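Local coordinates for protein AGR_L_2016p (Agrobacterium tumefaciens, PDB 2GVH) that probably hydrolyses the thioester bond of acyl-CoA substrates, releasing coenzyme A and a free carboxylic acid, as a double hotdog-fold thioesterase, at residues Gly51-Ala62 and Ile90-Val98. Numbering follows the deposited sequence.
Sequences GLALMDRVAFIA and IVEFTARPV
F93 points its CB at the helix, and with CG anti to the carbonyl carbon (chi1 -57°) its ring swings in between L54 and M55; a flat phenyl offers one a face, the other an edge. The helix backbone sets L54 CB over one face, 3.8 Å from the centroid of the F93 ring and 16° off the normal, a CH-pi contact, while the side-chain torsions of L54 bring its CD1 to F93 CE1 at 3.6 Å. M55, a selenomethionine whose slim, unbranched chain fits beside a ring, meets F93 CD2 with its CG at the edge, in the ring plane, 3.6 Å away. Beta-branched V58 serves two neighbours, CG1 packing on F93 CB and CG2 on A95 CB at 3.8 Å. Beyond it alanine's single methyl suits the tighter space: A62 CB touches A95 CB at 3.8 Å. Helix 49-67 is the long helix of a hotdog fold, around which the antiparallel sheet curls; the axes of the two segments pass 7.6 Å apart at 41°. On another flank, F178 of the second subunit stacks edge-to-face on F60. The contact is apolar and buried, so it probably rests on close packing and the exclusion of water rather than on directional bonds.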
loop_
_atom_site.group_PDB
_atom_site.type_symbol
_atom_site.label_atom_id
_atom_site.label_comp_id
_atom_site.label_asym_id
_atom_site.label_seq_id
_atom_site.Cartn_x
_atom_site.Cartn_y
_atom_site.Cartn_z
ATOM N N GLY B 51 8.520 -7.267 -9.276
ATOM C CA GLY B 51 9.389 -8.437 -9.171
ATOM C C GLY B 51 10.797 -7.959 -8.862
ATOM O O GLY B 51 11.482 -8.499 -7.964
ATOM N N LEU B 52 11.213 -6.918 -9.578
ATOM C CA LEU B 52 12.544 -6.369 -9.373
ATOM C C LEU B 52 12.707 -5.850 -7.964
ATOM O O LEU B 52 13.647 -6.229 -7.277
ATOM C CB LEU B 52 12.850 -5.272 -10.379
ATOM C CG LEU B 52 13.421 -5.877 -11.643
ATOM C CD1 LEU B 52 13.579 -4.841 -12.721
ATOM C CD2 LEU B 52 14.739 -6.535 -11.337
ATOM N N ALA B 53 11.792 -4.987 -7.541
ATOM C CA ALA B 53 11.811 -4.435 -6.184
ATOM C C ALA B 53 11.965 -5.497 -5.074
ATOM O O ALA B 53 12.719 -5.316 -4.131
ATOM C CB ALA B 53 10.543 -3.576 -5.966
ATOM N N LEU B 54 11.275 -6.625 -5.220
ATOM C CA LEU B 54 11.287 -7.681 -4.224
ATOM C C LEU B 54 12.599 -8.375 -4.225
ATOM O O LEU B 54 13.107 -8.724 -3.152
ATOM C CB LEU B 54 10.166 -8.697 -4.425
ATOM C CG LEU B 54 8.753 -8.258 -4.077
ATOM C CD1 LEU B 54 7.785 -9.418 -3.918
ATOM C CD2 LEU B 54 8.765 -7.515 -2.825
HETATM N N MSE B 55 13.174 -8.563 -5.402
HETATM C CA MSE B 55 14.531 -9.088 -5.465
HETATM C C MSE B 55 15.498 -8.179 -4.699
HETATM O O MSE B 55 16.357 -8.650 -3.966
HETATM C CB MSE B 55 14.977 -9.248 -6.896
HETATM C CG MSE B 55 14.169 -10.268 -7.680
HETATM SE SE MSE B 55 14.730 -10.430 -9.583
HETATM C CE MSE B 55 16.268 -11.523 -9.292
ATOM N N ASP B 56 15.351 -6.866 -4.844
ATOM C CA ASP B 56 16.237 -5.996 -4.125
ATOM C C ASP B 56 15.915 -6.045 -2.642
ATOM O O ASP B 56 16.828 -6.088 -1.817
ATOM C CB ASP B 56 16.218 -4.600 -4.726
ATOM C CG ASP B 56 16.837 -3.551 -3.824
ATOM O OD1 ASP B 56 18.061 -3.329 -3.911
ATOM O OD2 ASP B 56 16.065 -2.919 -3.052
ATOM N N ARG B 57 14.612 -6.042 -2.291
ATOM C CA ARG B 57 14.272 -6.085 -0.837
ATOM C C ARG B 57 14.946 -7.273 -0.110
ATOM O O ARG B 57 15.562 -7.107 0.950
ATOM C CB ARG B 57 12.779 -6.067 -0.594
ATOM C CG ARG B 57 12.364 -5.506 0.794
ATOM C CD ARG B 57 10.871 -5.755 1.100
ATOM N NE ARG B 57 10.065 -5.105 0.103
ATOM C CZ ARG B 57 8.869 -5.512 -0.303
ATOM N NH1 ARG B 57 8.292 -6.594 0.200
ATOM N NH2 ARG B 57 8.244 -4.818 -1.238
ATOM N N VAL B 58 14.883 -8.464 -0.685
ATOM C CA VAL B 58 15.418 -9.608 0.033
ATOM C C VAL B 58 16.948 -9.587 0.007
ATOM O O VAL B 58 17.617 -10.130 0.895
ATOM C CB VAL B 58 14.837 -10.923 -0.503
ATOM C CG1 VAL B 58 14.981 -11.010 -2.043
ATOM C CG2 VAL B 58 15.435 -12.115 0.208
ATOM N N ALA B 59 17.500 -8.941 -1.007
ATOM C CA ALA B 59 18.918 -8.700 -1.058
ATOM C C ALA B 59 19.332 -7.840 0.111
ATOM O O ALA B 59 20.267 -8.186 0.856
ATOM C CB ALA B 59 19.274 -8.042 -2.324
ATOM N N PHE B 60 18.620 -6.728 0.253
ATOM C CA PHE B 60 18.796 -5.788 1.331
ATOM C C PHE B 60 18.799 -6.471 2.705
ATOM O O PHE B 60 19.805 -6.373 3.471
ATOM C CB PHE B 60 17.736 -4.689 1.244
ATOM C CG PHE B 60 17.675 -3.812 2.452
ATOM C CD1 PHE B 60 18.557 -2.760 2.608
ATOM C CD2 PHE B 60 16.733 -4.036 3.438
ATOM C CE1 PHE B 60 18.507 -1.941 3.727
ATOM C CE2 PHE B 60 16.680 -3.220 4.569
ATOM C CZ PHE B 60 17.558 -2.169 4.704
ATOM N N ILE B 61 17.711 -7.189 2.991
ATOM C CA ILE B 61 17.585 -7.953 4.236
ATOM C C ILE B 61 18.809 -8.871 4.433
ATOM O O ILE B 61 19.397 -8.903 5.519
ATOM C CB ILE B 61 16.309 -8.781 4.243
ATOM C CG1 ILE B 61 15.057 -7.875 4.147
ATOM C CG2 ILE B 61 16.243 -9.666 5.471
ATOM C CD1 ILE B 61 13.744 -8.655 3.958
ATOM N N ALA B 62 19.175 -9.620 3.398
ATOM C CA ALA B 62 20.298 -10.544 3.521
ATOM C C ALA B 62 21.561 -9.831 3.974
ATOM O O ALA B 62 22.151 -10.196 4.992
ATOM C CB ALA B 62 20.553 -11.272 2.224
ATOM N N ILE B 90 2.902 -19.140 -6.325
ATOM C CA ILE B 90 3.667 -18.743 -5.156
ATOM C C ILE B 90 5.073 -18.395 -5.598
ATOM O O ILE B 90 5.741 -19.220 -6.220
ATOM C CB ILE B 90 3.782 -19.809 -4.087
ATOM C CG1 ILE B 90 2.426 -20.147 -3.522
ATOM C CG2 ILE B 90 4.614 -19.270 -2.974
ATOM C CD1 ILE B 90 2.427 -21.429 -2.688
ATOM N N VAL B 91 5.525 -17.193 -5.262
ATOM C CA VAL B 91 6.806 -16.692 -5.782
ATOM C C VAL B 91 7.815 -16.518 -4.686
ATOM O O VAL B 91 7.579 -15.788 -3.728
ATOM C CB VAL B 91 6.608 -15.379 -6.592
ATOM C CG1 VAL B 91 7.827 -15.031 -7.342
ATOM C CG2 VAL B 91 5.539 -15.626 -7.603
ATOM N N GLU B 92 8.934 -17.190 -4.810
ATOM C CA GLU B 92 9.919 -17.170 -3.751
ATOM C C GLU B 92 11.164 -16.434 -4.152
ATOM O O GLU B 92 11.751 -16.736 -5.164
ATOM C CB GLU B 92 10.293 -18.586 -3.342
ATOM C CG GLU B 92 11.054 -18.640 -2.032
ATOM C CD GLU B 92 11.502 -20.037 -1.620
ATOM O OE1 GLU B 92 11.162 -21.020 -2.286
ATOM O OE2 GLU B 92 12.239 -20.158 -0.622
ATOM N N PHE B 93 11.581 -15.479 -3.333
ATOM C CA PHE B 93 12.805 -14.747 -3.572
ATOM C C PHE B 93 13.853 -15.172 -2.538
ATOM O O PHE B 93 13.656 -15.003 -1.335
ATOM C CB PHE B 93 12.534 -13.256 -3.491
ATOM C CG PHE B 93 11.472 -12.782 -4.451
ATOM C CD1 PHE B 93 10.132 -13.011 -4.197
ATOM C CD2 PHE B 93 11.815 -12.092 -5.595
ATOM C CE1 PHE B 93 9.149 -12.584 -5.074
ATOM C CE2 PHE B 93 10.854 -11.660 -6.477
ATOM C CZ PHE B 93 9.497 -11.897 -6.219
ATOM N N THR B 94 14.956 -15.700 -2.998
ATOM C CA THR B 94 16.025 -16.182 -2.076
ATOM C C THR B 94 17.275 -15.361 -2.303
ATOM O O THR B 94 17.584 -15.045 -3.444
ATOM C CB THR B 94 16.462 -17.610 -2.367
ATOM O OG1 THR B 94 16.686 -17.686 -3.761
ATOM C CG2 THR B 94 15.423 -18.605 -2.055
ATOM N N ALA B 95 17.962 -14.999 -1.219
ATOM C CA ALA B 95 19.191 -14.247 -1.301
ATOM C C ALA B 95 20.314 -14.915 -0.489
ATOM O O ALA B 95 20.080 -15.403 0.628
ATOM C CB ALA B 95 18.981 -12.858 -0.842
ATOM N N ARG B 96 21.521 -14.899 -1.058
ATOM C CA ARG B 96 22.756 -15.346 -0.393
ATOM C C ARG B 96 23.855 -14.343 -0.651
ATOM O O ARG B 96 24.081 -13.944 -1.787
ATOM C CB ARG B 96 23.286 -16.653 -0.987
ATOM C CG ARG B 96 22.525 -17.903 -0.713
ATOM C CD ARG B 96 22.777 -18.997 -1.791
ATOM N NE ARG B 96 21.623 -19.946 -1.780
ATOM N N PRO B 97 24.571 -13.940 0.386
ATOM C CA PRO B 97 25.799 -13.218 0.107
ATOM C C PRO B 97 26.817 -14.174 -0.518
ATOM O O PRO B 97 26.966 -15.294 -0.041
ATOM C CB PRO B 97 26.275 -12.795 1.489
ATOM C CG PRO B 97 25.154 -12.982 2.378
ATOM C CD PRO B 97 24.328 -14.083 1.821
ATOM N N VAL B 98 27.492 -13.734 -1.577
ATOM C CA VAL B 98 28.437 -14.589 -2.285
ATOM C C VAL B 98 29.863 -14.059 -2.294
ATOM O O VAL B 98 30.777 -14.812 -2.542
ATOM C CB VAL B 98 27.989 -14.901 -3.723
ATOM C CG1 VAL B 98 26.739 -15.810 -3.723
ATOM C CG2 VAL B 98 27.713 -13.631 -4.482
#